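Local atomic coordinates of probable adhesion protein (Pseudomonas aeruginosa PAO1, PDB entry 6R3Z), a protein that binds divalent metal ions, ferrous iron among them, as the solute-binding protein FpvC, and probably hands them to a membrane transport system. Residues N88-L93 with V123-R128; H14-Y19 with V58-G63; G25-V30 with A138-R143. All blocks are in the same frame, centred on the assembly; numbering follows the deposited sequence.

Overall arrangement
All three contacts lie in the same half of the protein, around the parallel sheet 29-32, 8-11, 58-61, 84-86 and the helices 14-24, 116-133 and 138-160. Interactions 2 and 3 are buried. In interaction 2, helix 14-24 packs on strand 58-61 and the residue after it through a tyrosine, a valine and a direct amide hydrogen bond. Interaction 3, farther out, packs a turn on helix 138-160. Interaction 1 is the surface contact, where water joins a loop to helix 116-133. Asn88 of interaction 1 touches Asn62 and Tyr16 of interaction 2. Helices 116-133 and 138-160, consecutive in the chain, touch at Ala127 and Tyr141. Helix 14-24 leads on to strand 29-32, and Tyr17 meets Val30.

Interaction 1 (N88-L93 with V123-R128); sequences NAKVPL and VNTIAR
The hydroxyl OG1 of Thr125 is reached by Lys90 through two waters and is also bonded to the carbonyl O of Thr121, one helical turn earlier. The first water, 2.7 Å from Thr125 OG1, accepts the backbone N-H of Lys90 at 2.8 Å. The segment 88-93 belongs to the loop after strand 84-86, and Asn88 to Val91 form a type I beta turn closed by Val91 N to Asn88 O. This turn leans on helix 116-133 at the protein surface. The second water lies 3.0 Å from Thr125 OG1 and accepts from Lys90 NZ at 3.1 Å. No direct hydrogen bond joins the segments. Lys90 CG, set anti to the carbonyl carbon (chi1 -47°), lies 3.6 Å from Thr125 OG1. Bends at chi2 and chi4 then carry NZ round to the second water. Ala89 CB only brushes Thr125 CG2. Asn88 turns away from the helix segment, and its amide bonds to Thr112 and to the backbone O of Asn62. Near the solvent the Lys90 and Arg128 chains cross at about a right angle. Their like charges probably repel weakly, with Lys90 NZ 4.1 Å from Arg128 NH1.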
loop_
_atom_site.group_PDB
_atom_site.type_symbol
_atom_site.label_atom_id
_atom_site.label_comp_id
_atom_site.label_asym_id
_atom_site.label_seq_id
_atom_site.Cartn_x
_atom_site.Cartn_y
_atom_site.Cartn_z
ATOM N N ASN A 88 -6.888 5.835 -8.211
ATOM C CA ASN A 88 -7.251 6.699 -7.089
ATOM C C ASN A 88 -8.173 7.857 -7.450
ATOM O O ASN A 88 -8.405 8.726 -6.601
ATOM C CB ASN A 88 -5.967 7.203 -6.415
ATOM C CG ASN A 88 -5.335 6.129 -5.559
ATOM O OD1 ASN A 88 -5.901 5.718 -4.537
ATOM N ND2 ASN A 88 -4.196 5.606 -5.985
ATOM N N ALA A 89 -8.717 7.866 -8.685
ATOM C CA ALA A 89 -9.581 8.961 -9.176
ATOM C C ALA A 89 -10.698 9.379 -8.211
ATOM O O ALA A 89 -11.012 10.571 -8.145
ATOM C CB ALA A 89 -10.159 8.618 -10.535
ATOM N N LYS A 90 -11.277 8.420 -7.446
ATOM C CA LYS A 90 -12.394 8.705 -6.517
ATOM C C LYS A 90 -12.037 8.624 -5.006
ATOM O O LYS A 90 -12.933 8.734 -4.160
ATOM C CB LYS A 90 -13.593 7.774 -6.835
ATOM C CG LYS A 90 -13.974 7.659 -8.318
ATOM C CD LYS A 90 -14.647 8.910 -8.876
ATOM C CE LYS A 90 -15.117 8.716 -10.297
ATOM N NZ LYS A 90 -16.371 7.919 -10.373
ATOM N N VAL A 91 -10.740 8.455 -4.673
ATOM C CA VAL A 91 -10.253 8.289 -3.298
ATOM C C VAL A 91 -9.943 9.613 -2.546
ATOM O O VAL A 91 -9.102 10.388 -3.023
ATOM C CB VAL A 91 -9.021 7.337 -3.260
ATOM C CG1 VAL A 91 -8.437 7.228 -1.851
ATOM C CG2 VAL A 91 -9.371 5.950 -3.805
ATOM N N PRO A 92 -10.490 9.799 -1.302
ATOM C CA PRO A 92 -10.103 10.967 -0.482
ATOM C C PRO A 92 -8.681 10.779 0.056
ATOM O O PRO A 92 -8.361 9.737 0.647
ATOM C CB PRO A 92 -11.131 10.960 0.671
ATOM C CG PRO A 92 -12.188 9.952 0.276
ATOM C CD PRO A 92 -11.468 8.958 -0.583
ATOM N N LEU A 93 -7.814 11.773 -0.173
ATOM C CA LEU A 93 -6.410 11.690 0.247
ATOM C C LEU A 93 -6.109 12.467 1.547
ATOM O O LEU A 93 -7.012 13.054 2.152
ATOM C CB LEU A 93 -5.498 12.170 -0.901
ATOM C CG LEU A 93 -5.568 11.380 -2.216
ATOM C CD1 LEU A 93 -5.470 12.305 -3.405
ATOM C CD2 LEU A 93 -4.470 10.359 -2.291
ATOM N N VAL A 123 -10.648 -0.587 -6.206
ATOM C CA VAL A 123 -11.124 -1.822 -6.846
ATOM C C VAL A 123 -12.349 -1.499 -7.722
ATOM O O VAL A 123 -12.383 -1.910 -8.892
ATOM C CB VAL A 123 -11.391 -2.936 -5.798
ATOM C CG1 VAL A 123 -12.303 -4.037 -6.349
ATOM C CG2 VAL A 123 -10.066 -3.532 -5.315
ATOM N N ASN A 124 -13.313 -0.722 -7.176
ATOM C CA ASN A 124 -14.522 -0.353 -7.921
ATOM C C ASN A 124 -14.210 0.520 -9.138
ATOM O O ASN A 124 -14.770 0.290 -10.211
ATOM C CB ASN A 124 -15.566 0.274 -6.997
ATOM C CG ASN A 124 -16.143 -0.724 -6.016
ATOM O OD1 ASN A 124 -16.261 -1.923 -6.302
ATOM N ND2 ASN A 124 -16.566 -0.246 -4.859
ATOM N N THR A 125 -13.247 1.447 -9.000
ATOM C CA THR A 125 -12.825 2.327 -10.100
ATOM C C THR A 125 -12.156 1.507 -11.202
ATOM O O THR A 125 -12.494 1.667 -12.384
ATOM C CB THR A 125 -11.935 3.454 -9.566
ATOM O OG1 THR A 125 -12.748 4.304 -8.744
ATOM C CG2 THR A 125 -11.321 4.302 -10.685
ATOM N N ILE A 126 -11.217 0.609 -10.805
ATOM C CA ILE A 126 -10.534 -0.253 -11.766
ATOM C C ILE A 126 -11.555 -1.108 -12.552
ATOM O O ILE A 126 -11.501 -1.131 -13.782
ATOM C CB ILE A 126 -9.416 -1.095 -11.080
ATOM C CG1 ILE A 126 -8.297 -0.171 -10.509
ATOM C CG2 ILE A 126 -8.805 -2.103 -12.065
ATOM C CD1 ILE A 126 -7.451 -0.801 -9.368
ATOM N N ALA A 127 -12.495 -1.772 -11.852
ATOM C CA ALA A 127 -13.499 -2.636 -12.487
ATOM C C ALA A 127 -14.365 -1.869 -13.499
ATOM O O ALA A 127 -14.638 -2.388 -14.580
ATOM C CB ALA A 127 -14.389 -3.289 -11.433
ATOM N N ARG A 128 -14.782 -0.636 -13.145
ATOM C CA ARG A 128 -15.606 0.201 -14.014
ATOM C C ARG A 128 -14.820 0.546 -15.290
ATOM O O ARG A 128 -15.359 0.426 -16.394
ATOM C CB ARG A 128 -16.004 1.495 -13.282
ATOM C CG ARG A 128 -16.802 2.470 -14.170
ATOM C CD ARG A 128 -17.329 3.647 -13.391
ATOM N NE ARG A 128 -18.372 3.225 -12.452
ATOM C CZ ARG A 128 -19.211 4.051 -11.836
ATOM N NH1 ARG A 128 -19.160 5.358 -12.071
ATOM N NH2 ARG A 128 -20.121 3.575 -10.994
HETATM O O HOH W 1 -10.902 5.662 -7.243
HETATM O O HOH W 2 -14.762 5.303 -10.663
#

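Interaction 2 (H14-Y19 with V58-G63); sequences HPYYSY and VVVLNG
The Tyr16 side chain reaches from helix 14-24 to the end of strand 58-61 and the residue just after it, meeting Val60 and Asn62. Its phenol oxygen accepts a hydrogen bond from the Asn62 amide: ND2 is 2.9 Å from Tyr16 OH, and the N-H points almost straight at it (166°). The oxygen lies close to the amide plane, while ring and amide planes are 74° apart. Asn62 also packs on the ring itself. Its CB is 3.8 Å from Tyr16 CZ, and its backbone N, hydrogen-bonded to Asp67 OD2, lies over one ring face. With CG anti to the backbone N (chi1 160°), the Asn62 amide reaches past CZ to the hydroxyl. The stronger partner of Tyr16 OH is Gln122 OE1 of helix 116-133, so this buried oxygen is held from that helix and from the strand end. The contact joins a helix to the parallel sheet of one lobe of this family 9 solute-binding protein, where strand 58-61 runs between 8-11 and 84-86. Val60, two residues before Asn62, adds an apolar touch. Its CG1 approaches the CB side of the ring obliquely, 4.1 Å from Tyr16 CD1, and also packs on Ile126 of helix 116-133. Asn62 is close to the metal site as well: its OD1 accepts from the backbone N of His66, a nickel ligand, and its side chain is about 9 Å from the nickel ion.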
loop_
_atom_site.group_PDB
_atom_site.type_symbol
_atom_site.label_atom_id
_atom_site.label_comp_id
_atom_site.label_asym_id
_atom_site.label_seq_id
_atom_site.Cartn_x
_atom_site.Cartn_y
_atom_site.Cartn_z
ATOM N N HIS A 14 2.467 -4.584 -5.839
ATOM C CA HIS A 14 1.814 -5.828 -5.406
ATOM C C HIS A 14 0.313 -5.684 -5.114
ATOM O O HIS A 14 -0.454 -6.505 -5.623
ATOM C CB HIS A 14 2.526 -6.465 -4.206
ATOM C CG HIS A 14 3.886 -6.988 -4.530
ATOM N ND1 HIS A 14 4.961 -6.136 -4.710
ATOM C CD2 HIS A 14 4.311 -8.261 -4.666
ATOM C CE1 HIS A 14 6.004 -6.918 -4.942
ATOM N NE2 HIS A 14 5.656 -8.199 -4.954
ATOM N N PRO A 15 -0.143 -4.662 -4.333
ATOM C CA PRO A 15 -1.593 -4.552 -4.046
ATOM C C PRO A 15 -2.420 -4.452 -5.317
ATOM O O PRO A 15 -3.481 -5.065 -5.362
ATOM C CB PRO A 15 -1.688 -3.286 -3.194
ATOM C CG PRO A 15 -0.358 -3.219 -2.499
ATOM C CD PRO A 15 0.598 -3.601 -3.616
ATOM N N TYR A 16 -1.904 -3.742 -6.360
ATOM C CA TYR A 16 -2.635 -3.598 -7.628
ATOM C C TYR A 16 -2.718 -4.912 -8.385
ATOM O O TYR A 16 -3.753 -5.176 -8.991
ATOM C CB TYR A 16 -2.104 -2.440 -8.479
ATOM C CG TYR A 16 -2.268 -1.126 -7.745
ATOM C CD1 TYR A 16 -3.473 -0.422 -7.791
ATOM C CD2 TYR A 16 -1.268 -0.650 -6.901
ATOM C CE1 TYR A 16 -3.663 0.749 -7.040
ATOM C CE2 TYR A 16 -1.452 0.503 -6.129
ATOM C CZ TYR A 16 -2.649 1.202 -6.202
ATOM O OH TYR A 16 -2.819 2.331 -5.428
ATOM N N TYR A 17 -1.683 -5.769 -8.276
ATOM C CA TYR A 17 -1.752 -7.115 -8.866
ATOM C C TYR A 17 -2.942 -7.853 -8.197
ATOM O O TYR A 17 -3.775 -8.458 -8.891
ATOM C CB TYR A 17 -0.452 -7.915 -8.623
ATOM C CG TYR A 17 -0.495 -9.261 -9.316
ATOM C CD1 TYR A 17 -1.091 -10.366 -8.704
ATOM C CD2 TYR A 17 -0.027 -9.410 -10.624
ATOM C CE1 TYR A 17 -1.183 -11.592 -9.356
ATOM C CE2 TYR A 17 -0.122 -10.634 -11.294
ATOM C CZ TYR A 17 -0.710 -11.720 -10.655
ATOM O OH TYR A 17 -0.795 -12.938 -11.274
ATOM N N SER A 18 -3.039 -7.774 -6.857
ATOM C CA SER A 18 -4.139 -8.420 -6.113
ATOM C C SER A 18 -5.511 -7.873 -6.521
ATOM O O SER A 18 -6.427 -8.665 -6.801
ATOM C CB SER A 18 -3.924 -8.294 -4.607
ATOM O OG SER A 18 -2.873 -9.139 -4.158
ATOM N N TYR A 19 -5.639 -6.535 -6.641
ATOM C CA TYR A 19 -6.912 -5.929 -7.040
ATOM C C TYR A 19 -7.308 -6.433 -8.428
ATOM O O TYR A 19 -8.398 -6.956 -8.581
ATOM C CB TYR A 19 -6.842 -4.399 -7.119
ATOM C CG TYR A 19 -6.468 -3.606 -5.882
ATOM C CD1 TYR A 19 -6.491 -4.186 -4.612
ATOM C CD2 TYR A 19 -6.082 -2.270 -5.984
ATOM C CE1 TYR A 19 -6.133 -3.445 -3.474
ATOM C CE2 TYR A 19 -5.694 -1.537 -4.866
ATOM C CZ TYR A 19 -5.746 -2.115 -3.614
ATOM O OH TYR A 19 -5.347 -1.335 -2.551
ATOM N N VAL A 58 -3.498 -1.770 -21.531
ATOM C CA VAL A 58 -3.804 -0.772 -20.502
ATOM C C VAL A 58 -2.866 -0.941 -19.320
ATOM O O VAL A 58 -2.438 -2.070 -19.034
ATOM C CB VAL A 58 -5.310 -0.825 -20.058
ATOM C CG1 VAL A 58 -5.696 -2.197 -19.478
ATOM C CG2 VAL A 58 -5.668 0.303 -19.079
ATOM N N VAL A 59 -2.553 0.173 -18.628
ATOM C CA VAL A 59 -1.754 0.116 -17.402
ATOM C C VAL A 59 -2.578 0.741 -16.262
ATOM O O VAL A 59 -3.057 1.862 -16.402
ATOM C CB VAL A 59 -0.350 0.803 -17.513
ATOM C CG1 VAL A 59 0.422 0.691 -16.198
ATOM C CG2 VAL A 59 0.483 0.223 -18.665
ATOM N N VAL A 60 -2.709 0.019 -15.143
ATOM C CA VAL A 60 -3.361 0.495 -13.930
ATOM C C VAL A 60 -2.273 1.194 -13.097
ATOM O O VAL A 60 -1.205 0.612 -12.857
ATOM C CB VAL A 60 -4.042 -0.655 -13.140
ATOM C CG1 VAL A 60 -4.524 -0.183 -11.756
ATOM C CG2 VAL A 60 -5.214 -1.226 -13.945
ATOM N N LEU A 61 -2.551 2.437 -12.677
ATOM C CA LEU A 61 -1.602 3.241 -11.900
ATOM C C LEU A 61 -2.142 3.672 -10.546
ATOM O O LEU A 61 -3.321 4.004 -10.404
ATOM C CB LEU A 61 -1.233 4.537 -12.653
ATOM C CG LEU A 61 -0.466 4.460 -13.980
ATOM C CD1 LEU A 61 -0.126 5.862 -14.478
ATOM C CD2 LEU A 61 0.815 3.664 -13.842
ATOM N N ASN A 62 -1.241 3.735 -9.558
ATOM C CA ASN A 62 -1.516 4.301 -8.252
ATOM C C ASN A 62 -1.687 5.815 -8.570
ATOM O O ASN A 62 -2.662 6.442 -8.135
ATOM C CB ASN A 62 -0.323 4.032 -7.296
ATOM C CG ASN A 62 -0.281 4.964 -6.101
ATOM O OD1 ASN A 62 0.392 6.006 -6.133
ATOM N ND2 ASN A 62 -1.023 4.628 -5.040
ATOM N N GLY A 63 -0.755 6.348 -9.369
ATOM C CA GLY A 63 -0.786 7.720 -9.896
ATOM C C GLY A 63 -0.854 8.876 -8.922
ATOM O O GLY A 63 -1.117 10.017 -9.338
#

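Interaction 3 (G25-V30 with A138-R143); sequences GDKAEV and AKAYTR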
loop_
_atom_site.group_PDB
_atom_site.type_symbol
_atom_site.label_atom_id
_atom_site.label_comp_id
_atom_site.label_asym_id
_atom_site.label_seq_id
_atom_site.Cartn_x
_atom_site.Cartn_y
_atom_site.Cartn_z
ATOM N N GLY A 25 -10.184 -12.220 -12.840
ATOM C CA GLY A 25 -10.109 -13.674 -12.772
ATOM C C GLY A 25 -9.349 -14.208 -13.979
ATOM O O GLY A 25 -8.318 -13.649 -14.368
ATOM N N ASP A 26 -9.908 -15.213 -14.651
ATOM C CA ASP A 26 -9.256 -15.766 -15.840
ATOM C C ASP A 26 -9.695 -15.087 -17.160
ATOM O O ASP A 26 -9.349 -15.580 -18.231
ATOM C CB ASP A 26 -9.470 -17.294 -15.888
ATOM C CG ASP A 26 -10.926 -17.730 -15.960
ATOM O OD1 ASP A 26 -11.771 -16.937 -16.464
ATOM O OD2 ASP A 26 -11.224 -18.878 -15.547
ATOM N N LYS A 27 -10.433 -13.948 -17.091
ATOM C CA LYS A 27 -10.942 -13.285 -18.306
ATOM C C LYS A 27 -9.928 -12.342 -18.975
ATOM O O LYS A 27 -10.141 -11.909 -20.114
ATOM C CB LYS A 27 -12.264 -12.573 -18.023
ATOM C CG LYS A 27 -13.304 -13.551 -17.462
ATOM C CD LYS A 27 -14.692 -12.975 -17.354
ATOM C CE LYS A 27 -15.677 -14.047 -16.938
ATOM N NZ LYS A 27 -16.001 -14.973 -18.057
ATOM N N ALA A 28 -8.837 -12.026 -18.271
ATOM C CA ALA A 28 -7.784 -11.128 -18.768
ATOM C C ALA A 28 -6.444 -11.572 -18.194
ATOM O O ALA A 28 -6.422 -12.400 -17.275
ATOM C CB ALA A 28 -8.084 -9.689 -18.343
ATOM N N GLU A 29 -5.333 -11.036 -18.726
ATOM C CA GLU A 29 -3.990 -11.340 -18.219
ATOM C C GLU A 29 -3.490 -10.133 -17.383
ATOM O O GLU A 29 -3.662 -8.970 -17.794
ATOM C CB GLU A 29 -3.001 -11.605 -19.371
ATOM C CG GLU A 29 -3.241 -12.881 -20.163
ATOM C CD GLU A 29 -2.136 -13.095 -21.179
ATOM O OE1 GLU A 29 -2.223 -12.505 -22.279
ATOM O OE2 GLU A 29 -1.160 -13.810 -20.861
ATOM N N VAL A 30 -2.864 -10.405 -16.226
ATOM C CA VAL A 30 -2.346 -9.346 -15.341
ATOM C C VAL A 30 -0.825 -9.410 -15.436
ATOM O O VAL A 30 -0.235 -10.453 -15.137
ATOM C CB VAL A 30 -2.843 -9.505 -13.877
ATOM C CG1 VAL A 30 -2.452 -8.288 -13.030
ATOM C CG2 VAL A 30 -4.355 -9.746 -13.820
ATOM N N ALA A 138 -17.642 -6.576 -18.861
ATOM C CA ALA A 138 -18.018 -5.536 -17.896
ATOM C C ALA A 138 -18.856 -6.053 -16.706
ATOM O O ALA A 138 -18.543 -5.714 -15.564
ATOM C CB ALA A 138 -18.737 -4.388 -18.595
ATOM N N LYS A 139 -19.888 -6.889 -16.957
ATOM C CA LYS A 139 -20.722 -7.407 -15.861
ATOM C C LYS A 139 -19.915 -8.317 -14.908
ATOM O O LYS A 139 -20.062 -8.201 -13.695
ATOM C CB LYS A 139 -21.986 -8.108 -16.371
ATOM C CG LYS A 139 -23.175 -7.870 -15.441
ATOM C CD LYS A 139 -24.080 -9.086 -15.327
ATOM C CE LYS A 139 -24.814 -9.096 -14.007
ATOM N NZ LYS A 139 -25.645 -10.321 -13.844
ATOM N N ALA A 140 -19.057 -9.179 -15.460
ATOM C CA ALA A 140 -18.197 -10.085 -14.677
ATOM C C ALA A 140 -17.214 -9.280 -13.794
ATOM O O ALA A 140 -17.081 -9.577 -12.594
ATOM C CB ALA A 140 -17.433 -11.016 -15.600
ATOM N N TYR A 141 -16.574 -8.236 -14.368
ATOM C CA TYR A 141 -15.649 -7.385 -13.610
ATOM C C TYR A 141 -16.360 -6.709 -12.426
ATOM O O TYR A 141 -15.823 -6.675 -11.321
ATOM C CB TYR A 141 -14.944 -6.338 -14.506
ATOM C CG TYR A 141 -14.103 -6.900 -15.645
ATOM C CD1 TYR A 141 -13.610 -8.208 -15.604
ATOM C CD2 TYR A 141 -13.772 -6.111 -16.745
ATOM C CE1 TYR A 141 -12.796 -8.707 -16.631
ATOM C CE2 TYR A 141 -12.984 -6.606 -17.786
ATOM C CZ TYR A 141 -12.487 -7.897 -17.719
ATOM O OH TYR A 141 -11.764 -8.383 -18.779
ATOM N N THR A 142 -17.580 -6.215 -12.654
ATOM C CA THR A 142 -18.395 -5.569 -11.623
ATOM C C THR A 142 -18.746 -6.571 -10.529
ATOM O O THR A 142 -18.572 -6.264 -9.342
ATOM C CB THR A 142 -19.623 -4.884 -12.267
ATOM O OG1 THR A 142 -19.131 -3.847 -13.127
ATOM C CG2 THR A 142 -20.575 -4.273 -11.228
ATOM N N ARG A 143 -19.223 -7.767 -10.930
ATOM C CA ARG A 143 -19.598 -8.836 -9.995
ATOM C C ARG A 143 -18.393 -9.236 -9.109
ATOM O O ARG A 143 -18.518 -9.306 -7.881
ATOM C CB ARG A 143 -20.126 -10.038 -10.776
ATOM C CG ARG A 143 -20.746 -11.130 -9.924
ATOM C CD ARG A 143 -21.447 -12.163 -10.808
ATOM N NE ARG A 143 -20.533 -12.790 -11.769
ATOM C CZ ARG A 143 -20.669 -12.734 -13.094
ATOM N NH1 ARG A 143 -21.703 -12.100 -13.639
ATOM N NH2 ARG A 143 -19.782 -13.325 -13.882
#
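The Tyr141 ring meets Lys27 at its CE1 atom, where Lys27 CB comes in obliquely at 4.1 Å. Further out, the phenol oxygen passes by the next residue of the turn: Tyr141 OH is 3.9 Å from Ala28 CB. The same oxygen makes a weak hydrogen bond to OD2 of Asp134, in the short link between helices 116-133 and 138-160. The other flat group, the Arg143 guanidinium, has Ala140 CA of its own helix over one face, 3.6 Å above the plane and displaced toward the rim. Ala140 also receives the lysine chain. Lys27 CE lies 3.7 Å from Ala140 CB, and CD is almost as close. The Lys27 chain is extended through chi2 and chi3, which carries its methylenes over the alanine methyl. It bends only at chi4 (-75°), where the amino group leaves the line of the chain. No hydrogen bond crosses between the segments; the contact is mainly van der Waals packing, with Ala28, Ala140 and Tyr141 buried. Gly25, with positive phi, takes the chain out of helix 14-24, and the turn then leads into strand 29-32, an outermost strand of the four-stranded parallel sheet. Ala28 packs on Leu7 and on Ile9 of strand 8-11, while Tyr141 also touches Ile23 of helix 14-24. The first turn of helix 138-160 packs against the connection between helix 14-24 and strand 29-32.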